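Local atomic coordinates of PspGI restriction endonuclease (PDB entry 3BM3), a protein that binds DNA and probably cleaves it at a specific sequence as a type II restriction endonuclease, with base flipping in its substrate complex. Residues I107-L112 with P137-P142; I155-K160 with W188-D193; I209-V214 with K242-S247. The protein carries 2 engineered substitutions. All blocks are in the same frame, centred on the assembly; numbering follows the deposited sequence. Where two conformers were deposited one is given.

Contact 1 (I107-L112 with P137-P142). Engineered in segment 137-142: Ala-138 (natural residue Asp).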
loop_
_atom_site.group_PDB
_atom_site.type_symbol
_atom_site.label_atom_id
_atom_site.label_comp_id
_atom_site.label_asym_id
_atom_site.label_seq_id
_atom_site.Cartn_x
_atom_site.Cartn_y
_atom_site.Cartn_z
ATOM N N ILE C 107 7.027 -17.132 -9.368
ATOM C CA ILE C 107 7.420 -18.282 -8.592
ATOM C C ILE C 107 6.188 -19.050 -8.127
ATOM O O ILE C 107 6.118 -20.265 -8.264
ATOM C CB ILE C 107 8.292 -17.804 -7.436
ATOM C CG1 ILE C 107 9.629 -17.309 -8.027
ATOM C CG2 ILE C 107 8.491 -18.919 -6.439
ATOM C CD1 ILE C 107 10.518 -16.607 -6.982
ATOM N N PHE C 108 5.188 -18.326 -7.637
ATOM C CA PHE C 108 3.949 -18.927 -7.203
ATOM C C PHE C 108 3.332 -19.733 -8.349
ATOM O O PHE C 108 2.895 -20.875 -8.129
ATOM C CB PHE C 108 2.989 -17.857 -6.689
ATOM C CG PHE C 108 1.848 -18.410 -5.895
ATOM C CD1 PHE C 108 2.023 -18.724 -4.558
ATOM C CD2 PHE C 108 0.591 -18.615 -6.476
ATOM C CE1 PHE C 108 0.966 -19.244 -3.821
ATOM C CE2 PHE C 108 -0.457 -19.116 -5.725
ATOM C CZ PHE C 108 -0.251 -19.414 -4.405
ATOM N N THR C 109 3.310 -19.176 -9.565
ATOM C CA THR C 109 2.747 -19.892 -10.713
ATOM C C THR C 109 3.505 -21.169 -11.034
ATOM O O THR C 109 2.927 -22.148 -11.456
ATOM C CB THR C 109 2.621 -19.016 -11.987
ATOM O OG1 THR C 109 3.909 -18.745 -12.535
ATOM C CG2 THR C 109 1.980 -17.718 -11.649
ATOM N N LYS C 110 4.813 -21.133 -10.868
ATOM C CA LYS C 110 5.627 -22.303 -11.133
ATOM C C LYS C 110 5.212 -23.434 -10.220
ATOM O O LYS C 110 5.172 -24.612 -10.635
ATOM C CB LYS C 110 7.094 -21.949 -10.925
ATOM C CG LYS C 110 7.603 -20.906 -11.880
ATOM C CD LYS C 110 7.314 -21.270 -13.351
ATOM C CE LYS C 110 7.962 -20.306 -14.320
ATOM N NZ LYS C 110 7.391 -20.447 -15.718
ATOM N N LEU C 111 4.940 -23.073 -8.967
ATOM C CA LEU C 111 4.453 -24.055 -7.976
ATOM C C LEU C 111 3.051 -24.534 -8.321
ATOM O O LEU C 111 2.792 -25.720 -8.329
ATOM C CB LEU C 111 4.499 -23.496 -6.575
ATOM C CG LEU C 111 5.937 -23.352 -6.046
ATOM C CD1 LEU C 111 6.035 -22.335 -4.911
ATOM C CD2 LEU C 111 6.472 -24.718 -5.599
ATOM N N LEU C 112 2.171 -23.601 -8.699
ATOM C CA LEU C 112 0.839 -23.985 -9.139
ATOM C C LEU C 112 0.918 -25.015 -10.277
ATOM O O LEU C 112 0.251 -26.035 -10.262
ATOM C CB LEU C 112 0.044 -22.759 -9.575
ATOM C CG LEU C 112 -0.362 -21.814 -8.419
ATOM C CD1 LEU C 112 -1.103 -20.630 -9.026
ATOM C CD2 LEU C 112 -1.218 -22.474 -7.295
ATOM N N PRO C 137 -7.505 -10.051 -7.979
ATOM C CA PRO C 137 -6.733 -10.972 -7.186
ATOM C C PRO C 137 -5.533 -11.415 -8.028
ATOM O O PRO C 137 -5.631 -11.522 -9.263
ATOM C CB PRO C 137 -7.689 -12.149 -6.947
ATOM C CG PRO C 137 -8.989 -11.761 -7.459
ATOM C CD PRO C 137 -8.894 -10.482 -8.191
ATOM N N ALA C 138 -4.413 -11.682 -7.374
ATOM C CA ALA C 138 -3.254 -12.213 -8.073
ATOM C C ALA C 138 -3.613 -13.470 -8.820
ATOM O O ALA C 138 -3.223 -13.638 -9.959
ATOM C CB ALA C 138 -2.073 -12.512 -7.138
ATOM N N PHE C 139 -4.358 -14.357 -8.165
ATOM C CA PHE C 139 -4.768 -15.593 -8.787
ATOM C C PHE C 139 -6.219 -15.874 -8.512
ATOM O O PHE C 139 -6.728 -15.605 -7.438
ATOM C CB PHE C 139 -3.910 -16.746 -8.280
ATOM C CG PHE C 139 -2.462 -16.543 -8.571
ATOM C CD1 PHE C 139 -1.973 -16.832 -9.826
ATOM C CD2 PHE C 139 -1.610 -15.996 -7.639
ATOM C CE1 PHE C 139 -0.639 -16.600 -10.155
ATOM C CE2 PHE C 139 -0.267 -15.771 -7.963
ATOM C CZ PHE C 139 0.206 -16.084 -9.206
ATOM N N ILE C 140 -6.856 -16.413 -9.525
ATOM C CA ILE C 140 -8.178 -16.947 -9.390
ATOM C C ILE C 140 -8.059 -18.399 -9.745
ATOM O O ILE C 140 -7.583 -18.755 -10.824
ATOM C CB ILE C 140 -9.161 -16.276 -10.329
ATOM C CG1 ILE C 140 -9.189 -14.779 -10.061
ATOM C CG2 ILE C 140 -10.569 -16.876 -10.134
ATOM C CD1 ILE C 140 -10.051 -13.996 -10.983
ATOM N N ILE C 141 -8.503 -19.250 -8.831
ATOM C CA ILE C 141 -8.402 -20.678 -9.022
ATOM C C ILE C 141 -9.793 -21.274 -9.124
ATOM O O ILE C 141 -10.585 -21.116 -8.212
ATOM C CB ILE C 141 -7.603 -21.298 -7.877
ATOM C CG1 ILE C 141 -6.172 -20.705 -7.937
ATOM C CG2 ILE C 141 -7.628 -22.815 -8.022
ATOM C CD1 ILE C 141 -5.264 -21.161 -6.914
ATOM N N PRO C 142 -10.106 -21.945 -10.245
ATOM C CA PRO C 142 -9.243 -22.227 -11.401
ATOM C C PRO C 142 -9.268 -21.169 -12.500
ATOM O O PRO C 142 -8.354 -21.122 -13.345
ATOM C CB PRO C 142 -9.817 -23.524 -11.926
ATOM C CG PRO C 142 -11.282 -23.394 -11.659
ATOM C CD PRO C 142 -11.416 -22.611 -10.383
#
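Thr-109 and Phe-139 mark the nearest backbone approach, their CA atoms 8.9 Å apart, where helical segment 107-112 runs at only 16° to strand 139-141 with 11.7 Å between the axes. This is a helix laid against the outermost strand, within this chain, of the mixed sheet, in a chain assigned to the PDDEXK nuclease clan. The strand enters through a classic beta bulge: Ala-138, an engineered residue that replaces a natural aspartate, and Phe-139 both face Ile-157 of the next strand.

Phe-139 bridges the space between the two backbones. Its ring meets Phe-108 obliquely, planes at 33° and centroids 5.0 Å apart, with CE2 of Phe-139 lying 3.3 Å from CD2 of Phe-108. The two side chains come from opposing backbones and pass alongside one another. Phe-108 can reach because its CG stands anti to the backbone N (chi1 -165°), which brings its ring up to that of Phe-139. Leu-112 comes over the same face of Phe-139 as Phe-108 does, placing CD1 4.0 Å from CD1 of the ring, toward the rim. Thr-109 approaches differently, at the ring edge: its methyl CG2 sits 3.2 Å from CE1 of Phe-139, a tight fit, while its OG1 bonds back to the carbonyl O of Ile-106.

With an alanine in place of Phe-139, the Thr-109 methyl and the Phe-108 ring would probably lose their common neighbour, and a gap would open between helix and sheet. Elsewhere His-121 also meets the Phe-139 ring, and Ile-253 of helix 249-259 touches both Leu-112 and Ile-141. These last two side chains meet each other at their ends, CD2 of Leu-112 lying 4.3 Å from CD1 of Ile-141.

Contact 2 (I155-K160 with W188-D193). With nucleotides of chain A.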
loop_
_atom_site.group_PDB
_atom_site.type_symbol
_atom_site.label_atom_id
_atom_site.label_comp_id
_atom_site.label_asym_id
_atom_site.label_seq_id
_atom_site.Cartn_x
_atom_site.Cartn_y
_atom_site.Cartn_z
ATOM N N ILE C 155 -11.252 -19.972 -5.763
ATOM C CA ILE C 155 -10.434 -19.345 -4.743
ATOM C C ILE C 155 -9.844 -18.092 -5.342
ATOM O O ILE C 155 -9.274 -18.143 -6.423
ATOM C CB ILE C 155 -9.296 -20.238 -4.257
ATOM C CG1 ILE C 155 -9.772 -21.657 -3.989
ATOM C CG2 ILE C 155 -8.624 -19.607 -3.018
ATOM C CD1 ILE C 155 -8.597 -22.645 -3.730
ATOM N N LEU C 156 -9.966 -16.984 -4.611
ATOM C CA LEU C 156 -9.286 -15.761 -4.945
ATOM C C LEU C 156 -8.094 -15.690 -4.006
ATOM O O LEU C 156 -8.228 -15.818 -2.777
ATOM C CB LEU C 156 -10.187 -14.563 -4.725
ATOM C CG LEU C 156 -11.560 -14.730 -5.344
ATOM C CD1 LEU C 156 -12.361 -13.480 -5.143
ATOM C CD2 LEU C 156 -11.402 -15.073 -6.823
ATOM N N ILE C 157 -6.928 -15.481 -4.599
ATOM C CA ILE C 157 -5.706 -15.425 -3.826
ATOM C C ILE C 157 -5.008 -14.123 -4.100
ATOM O O ILE C 157 -4.746 -13.794 -5.273
ATOM C CB ILE C 157 -4.754 -16.554 -4.160
ATOM C CG1 ILE C 157 -5.470 -17.900 -4.028
ATOM C CG2 ILE C 157 -3.561 -16.487 -3.192
ATOM C CD1 ILE C 157 -4.608 -19.147 -4.309
ATOM N N THR C 158 -4.749 -13.375 -3.038
ATOM C CA THR C 158 -3.978 -12.153 -3.117
ATOM C C THR C 158 -2.602 -12.512 -2.575
ATOM O O THR C 158 -2.487 -13.232 -1.585
ATOM C CB THR C 158 -4.643 -10.994 -2.332
ATOM O OG1 THR C 158 -5.906 -10.673 -2.936
ATOM C CG2 THR C 158 -3.748 -9.758 -2.360
ATOM N N VAL C 159 -1.558 -12.062 -3.266
ATOM C CA VAL C 159 -0.228 -12.438 -2.954
ATOM C C VAL C 159 0.597 -11.161 -2.804
ATOM O O VAL C 159 0.502 -10.271 -3.640
ATOM C CB VAL C 159 0.306 -13.298 -4.071
ATOM C CG1 VAL C 159 1.778 -13.467 -3.977
ATOM C CG2 VAL C 159 -0.411 -14.651 -4.064
ATOM N N LYS C 160 1.336 -11.069 -1.713
ATOM C CA LYS C 160 2.290 -9.978 -1.479
ATOM C C LYS C 160 3.613 -10.516 -0.993
ATOM O O LYS C 160 3.633 -11.547 -0.357
ATOM C CB LYS C 160 1.742 -8.964 -0.475
ATOM C CG LYS C 160 0.548 -8.235 -1.018
ATOM C CD LYS C 160 0.111 -7.133 -0.141
ATOM C CE LYS C 160 -1.210 -6.583 -0.634
ATOM N NZ LYS C 160 -1.119 -6.033 -1.970
ATOM N N TRP C 188 -8.170 -15.749 -0.041
ATOM C CA TRP C 188 -7.026 -16.157 0.740
ATOM C C TRP C 188 -5.918 -15.148 0.527
ATOM O O TRP C 188 -5.739 -14.648 -0.564
ATOM C CB TRP C 188 -6.523 -17.547 0.343
ATOM C CG TRP C 188 -7.509 -18.658 0.508
ATOM C CD1 TRP C 188 -8.776 -18.580 0.975
ATOM C CD2 TRP C 188 -7.299 -20.032 0.154
ATOM N NE1 TRP C 188 -9.381 -19.817 0.931
ATOM C CE2 TRP C 188 -8.480 -20.726 0.458
ATOM C CE3 TRP C 188 -6.202 -20.751 -0.327
ATOM C CZ2 TRP C 188 -8.601 -22.096 0.254
ATOM C CZ3 TRP C 188 -6.345 -22.113 -0.557
ATOM C CH2 TRP C 188 -7.515 -22.762 -0.242
ATOM N N PHE C 189 -5.180 -14.877 1.589
ATOM C CA PHE C 189 -4.088 -13.926 1.534
ATOM C C PHE C 189 -2.808 -14.684 1.740
ATOM O O PHE C 189 -2.659 -15.476 2.678
ATOM C CB PHE C 189 -4.225 -12.928 2.668
ATOM C CG PHE C 189 -3.112 -11.927 2.738
ATOM C CD1 PHE C 189 -3.214 -10.732 2.038
ATOM C CD2 PHE C 189 -1.978 -12.186 3.447
ATOM C CE1 PHE C 189 -2.167 -9.813 2.055
ATOM C CE2 PHE C 189 -0.933 -11.257 3.468
ATOM C CZ PHE C 189 -1.050 -10.081 2.794
ATOM N N VAL C 190 -1.839 -14.354 0.904
ATOM C CA VAL C 190 -0.501 -14.904 1.006
ATOM C C VAL C 190 0.495 -13.752 1.130
ATOM O O VAL C 190 0.514 -12.877 0.287
ATOM C CB VAL C 190 -0.131 -15.707 -0.255
ATOM C CG1 VAL C 190 1.278 -16.213 -0.156
ATOM C CG2 VAL C 190 -1.117 -16.805 -0.493
ATOM N N GLY C 191 1.302 -13.800 2.183
ATOM C CA GLY C 191 2.357 -12.842 2.387
ATOM C C GLY C 191 3.630 -13.622 2.438
ATOM O O GLY C 191 3.635 -14.803 2.815
ATOM N N PHE C 192 4.706 -13.024 1.984
ATOM C CA PHE C 192 5.980 -13.708 1.989
ATOM C C PHE C 192 6.947 -12.832 2.785
ATOM O O PHE C 192 7.935 -12.314 2.276
ATOM C CB PHE C 192 6.442 -13.953 0.562
ATOM C CG PHE C 192 7.277 -15.194 0.413
ATOM C CD1 PHE C 192 6.747 -16.406 0.728
ATOM C CD2 PHE C 192 8.578 -15.127 -0.055
ATOM C CE1 PHE C 192 7.510 -17.570 0.634
ATOM C CE2 PHE C 192 9.325 -16.280 -0.172
ATOM C CZ PHE C 192 8.756 -17.500 0.155
ATOM N N ASP C 193 6.610 -12.681 4.060
ATOM C CA ASP C 193 7.148 -11.617 4.896
ATOM C C ASP C 193 7.382 -12.181 6.252
ATOM O O ASP C 193 6.454 -12.546 6.962
ATOM C CB ASP C 193 6.165 -10.426 4.940
ATOM C CG ASP C 193 6.727 -9.205 5.626
ATOM O OD1 ASP C 193 7.687 -9.342 6.408
ATOM O OD2 ASP C 193 6.164 -8.103 5.408
ATOM P P DC A 5 4.093 -6.891 -3.764
ATOM O OP1 DC A 5 4.652 -8.225 -3.485
ATOM O OP2 DC A 5 2.786 -6.489 -3.181
ATOM O "O5'" DC A 5 5.180 -5.815 -3.324
ATOM C "C5'" DC A 5 6.501 -5.903 -3.831
ATOM C "C4'" DC A 5 7.299 -4.712 -3.361
ATOM O "O4'" DC A 5 6.667 -3.534 -3.895
ATOM C "C3'" DC A 5 7.312 -4.553 -1.841
ATOM O "O3'" DC A 5 8.652 -4.437 -1.384
ATOM C "C2'" DC A 5 6.545 -3.272 -1.574
ATOM C "C1'" DC A 5 6.595 -2.535 -2.897
ATOM N N1 DC A 5 5.390 -1.741 -3.143
ATOM C C2 DC A 5 5.527 -0.415 -3.542
ATOM O O2 DC A 5 6.665 0.025 -3.765
ATOM N N3 DC A 5 4.420 0.350 -3.687
ATOM C C4 DC A 5 3.210 -0.180 -3.469
ATOM N N4 DC A 5 2.145 0.614 -3.588
ATOM C C5 DC A 5 3.044 -1.548 -3.113
ATOM C C6 DC A 5 4.147 -2.284 -2.961
#
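A beta-alpha-beta crossover through helix 167-181 sets strand 155-160 beside and parallel to strand 186-191 in the middle of the nuclease sheet, Ile-157 pairing with Trp-188, Thr-158 with Phe-189 and Val-159 with Val-190. The strand axes are 4.7 Å apart. Backbone hydrogen bonds pass back and forth: Trp-188 N gives to Leu-156 O (2.7 Å), Thr-158 N to Trp-188 O, Val-190 N to Thr-158 O, and Lys-160 N to Val-190 O (2.8 Å). A fifth, from Phe-192 N to Lys-160 O, is bent and weak.

On the face bearing Trp-188 and Val-190, side chains of helix 249-259 close over the strands. There CG2 of Ile-157 touches CG2 of Val-190 at 3.7 Å. The other face carries Thr-158 and Lys-160, whose side chain crosses that of Phe-189 at about a right angle, CD of Lys-160 4.1 Å from CE1 of Phe-189. Lys-160 lies against the bound DNA, its CG 3.6 Å from OP2 of DC5 of chain A. Its chain bends at the last torsion (chi4 -62°), and NZ makes a salt bridge to Glu-169, with a long, weak ion pair to another phosphate.

At the far end Ile-155 sets a methyl squarely over the indole: CG2 stands 3.6 Å from the centroid of the five-membered ring of Trp-188, 18° off its normal.

Contact 3 (I209-V214 with K242-S247); sequences IDRVYV and KIRRFS
Tyr-213 packs hard alongside Arg-244, its ring atom CE1 only 3.3 Å from CB of the arginine, and the ring edge meets the backbone O of Arg-245 at 3.3 Å from CD1. In the conformer described here Arg-211 joins them: NE points in the plane of its guanidinium to the hydroxyl OH of Tyr-213 (2.9 Å), a bend at chi3 (73°) turning the group that way. Its NH2 comes 3.1 Å from NE of Arg-244, two donors not bonded to each other but drawn together by Asp-252, whose carboxylate takes salt bridges from both guanidinium groups and a bond from the hydroxyl.

The backbones carrying this cluster are parallel strands of a beta-alpha-beta crossover, connected through helices 216-227 and 236-240 and joined by hydrogen bonds from Val-212 N to Lys-242 O, Arg-244 N to Val-212 O, Val-214 N to Arg-244 O and Phe-246 N to Val-214 O. Clear of the cluster, CG1 of Val-214 meets CG2 of Ile-243 at 4.2 Å.

At the looser margin CB of Arg-245 points away from strand 211-214 and its guanidinium pairs with Asp-220, Asp-210 binds Arg-178, and CG of Lys-242 rests 3.6 Å from O of Asp-210.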
loop_
_atom_site.group_PDB
_atom_site.type_symbol
_atom_site.label_atom_id
_atom_site.label_comp_id
_atom_site.label_asym_id
_atom_site.label_seq_id
_atom_site.Cartn_x
_atom_site.Cartn_y
_atom_site.Cartn_z
ATOM N N ILE C 209 -11.164 -12.138 5.030
ATOM C CA ILE C 209 -10.131 -13.009 4.510
ATOM C C ILE C 209 -10.349 -14.354 5.172
ATOM O O ILE C 209 -10.393 -14.451 6.401
ATOM C CB ILE C 209 -8.730 -12.456 4.758
ATOM C CG1 ILE C 209 -8.492 -11.225 3.879
ATOM C CG2 ILE C 209 -7.687 -13.486 4.405
ATOM C CD1 ILE C 209 -9.095 -10.021 4.359
ATOM N N ASP C 210 -10.516 -15.379 4.352
ATOM C CA ASP C 210 -10.809 -16.710 4.880
ATOM C C ASP C 210 -9.644 -17.451 5.443
ATOM O O ASP C 210 -9.808 -18.207 6.380
ATOM C CB ASP C 210 -11.464 -17.562 3.819
ATOM C CG ASP C 210 -12.741 -16.977 3.396
ATOM O OD1 ASP C 210 -13.694 -17.010 4.220
ATOM O OD2 ASP C 210 -12.772 -16.391 2.316
ATOM N N ARG C 211 -8.477 -17.258 4.825
ATOM C CA ARG C 211 -7.250 -17.980 5.154
ATOM C C ARG C 211 -6.068 -17.044 4.947
ATOM O O ARG C 211 -6.028 -16.291 3.965
ATOM C CB ARG C 211 -7.083 -19.239 4.296
ATOM C CG ARG C 211 -8.266 -20.190 4.375
ATOM C CD ARG C 211 -8.039 -21.454 3.584
ATOM N NE ARG C 211 -7.091 -22.397 4.166
ATOM C CZ ARG C 211 -7.342 -23.238 5.169
ATOM N NH1 ARG C 211 -8.505 -23.228 5.802
ATOM N NH2 ARG C 211 -6.389 -24.069 5.574
ATOM N N VAL C 212 -5.112 -17.106 5.867
ATOM C CA VAL C 212 -3.926 -16.273 5.806
ATOM C C VAL C 212 -2.758 -17.204 5.706
ATOM O O VAL C 212 -2.605 -18.058 6.574
ATOM C CB VAL C 212 -3.836 -15.395 7.039
ATOM C CG1 VAL C 212 -2.425 -14.841 7.196
ATOM C CG2 VAL C 212 -4.899 -14.255 6.920
ATOM N N TYR C 213 -1.926 -17.017 4.686
ATOM C CA TYR C 213 -0.722 -17.815 4.492
ATOM C C TYR C 213 0.516 -16.988 4.733
ATOM O O TYR C 213 0.611 -15.866 4.262
ATOM C CB TYR C 213 -0.652 -18.397 3.093
ATOM C CG TYR C 213 -1.742 -19.426 2.907
ATOM C CD1 TYR C 213 -1.490 -20.768 3.128
ATOM C CD2 TYR C 213 -3.027 -19.032 2.558
ATOM C CE1 TYR C 213 -2.485 -21.697 2.995
ATOM C CE2 TYR C 213 -4.032 -19.925 2.418
ATOM C CZ TYR C 213 -3.765 -21.286 2.650
ATOM O OH TYR C 213 -4.783 -22.197 2.503
ATOM N N VAL C 214 1.446 -17.547 5.472
ATOM C CA VAL C 214 2.601 -16.810 5.940
ATOM C C VAL C 214 3.847 -17.583 5.503
ATOM O O VAL C 214 3.845 -18.794 5.425
ATOM C CB VAL C 214 2.562 -16.587 7.480
ATOM C CG1 VAL C 214 1.234 -15.959 7.947
ATOM C CG2 VAL C 214 2.800 -17.849 8.237
ATOM N N LYS C 242 -7.036 -20.971 10.599
ATOM C CA LYS C 242 -7.113 -20.228 9.356
ATOM C C LYS C 242 -5.771 -19.601 8.982
ATOM O O LYS C 242 -5.682 -18.949 7.957
ATOM C CB LYS C 242 -8.179 -19.147 9.484
ATOM C CG LYS C 242 -9.602 -19.743 9.619
ATOM C CD LYS C 242 -10.662 -18.739 10.140
ATOM C CE LYS C 242 -11.991 -19.466 10.507
ATOM N NZ LYS C 242 -12.013 -20.255 11.810
ATOM N N ILE C 243 -4.745 -19.777 9.803
ATOM C CA ILE C 243 -3.418 -19.251 9.497
ATOM C C ILE C 243 -2.588 -20.446 9.115
ATOM O O ILE C 243 -2.574 -21.414 9.827
ATOM C CB ILE C 243 -2.789 -18.535 10.723
ATOM C CG1 ILE C 243 -3.617 -17.301 11.079
ATOM C CG2 ILE C 243 -1.358 -18.169 10.474
ATOM C CD1 ILE C 243 -3.296 -16.763 12.510
ATOM N N ARG C 244 -1.899 -20.353 7.985
ATOM C CA ARG C 244 -1.243 -21.503 7.404
ATOM C C ARG C 244 0.134 -21.109 6.914
ATOM O O ARG C 244 0.387 -19.959 6.584
ATOM C CB ARG C 244 -2.030 -22.037 6.207
ATOM C CG ARG C 244 -3.490 -22.337 6.416
ATOM C CD ARG C 244 -3.659 -23.604 7.112
ATOM N NE ARG C 244 -3.468 -24.724 6.183
ATOM C CZ ARG C 244 -3.152 -25.956 6.566
ATOM N NH1 ARG C 244 -2.923 -26.211 7.845
ATOM N NH2 ARG C 244 -3.025 -26.908 5.675
ATOM N N ARG C 245 1.011 -22.095 6.824
ATOM C CA ARG C 245 2.271 -21.883 6.157
ATOM C C ARG C 245 2.037 -21.753 4.663
ATOM O O ARG C 245 1.203 -22.433 4.075
ATOM C CB ARG C 245 3.191 -23.082 6.425
ATOM C CG ARG C 245 3.590 -23.252 7.824
ATOM C CD ARG C 245 4.440 -24.515 7.923
ATOM N NE ARG C 245 5.096 -24.657 9.228
ATOM C CZ ARG C 245 4.543 -25.226 10.305
ATOM N NH1 ARG C 245 3.303 -25.713 10.257
ATOM N NH2 ARG C 245 5.232 -25.314 11.443
ATOM N N PHE C 246 2.852 -20.919 4.032
ATOM C CA PHE C 246 2.878 -20.819 2.586
ATOM C C PHE C 246 2.911 -22.187 1.914
ATOM O O PHE C 246 2.198 -22.451 0.963
ATOM C CB PHE C 246 4.099 -20.009 2.170
ATOM C CG PHE C 246 4.296 -19.944 0.686
ATOM C CD1 PHE C 246 3.639 -18.995 -0.064
ATOM C CD2 PHE C 246 5.109 -20.855 0.034
ATOM C CE1 PHE C 246 3.839 -18.919 -1.425
ATOM C CE2 PHE C 246 5.292 -20.788 -1.341
ATOM C CZ PHE C 246 4.651 -19.814 -2.054
ATOM N N SER C 247 3.734 -23.076 2.433
ATOM C CA SER C 247 3.859 -24.361 1.797
ATOM C C SER C 247 2.566 -25.118 1.720
ATOM O O SER C 247 2.413 -26.013 0.874
ATOM C CB SER C 247 4.914 -25.182 2.524
ATOM O OG SER C 247 6.177 -24.665 2.210
#

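All three contacts reach one mixed sheet, ordered 139-141, 155-160, 186-191, 211-214, 243-245. Contact 2 holds two of its inner strands and is wholly buried, though one end borders the DNA. Contact 1, also buried, brings a helix against one outermost strand, which joins contact 2 through Ile-141 N to Ile-155 O at 2.8 Å. Contact 3 pairs the other outermost strand and is only partly buried, with charged side chains where contact 1 has hydrocarbon. Contacts 2 and 3 rest on backbone hydrogen bonds between parallel strands, contact 1 on side-chain packing alone. Phe-189 N, 2.9 Å from Arg-211 O, ties contacts 2 and 3; Phe-246 reaches back to Phe-108, linking contacts 3 and 1.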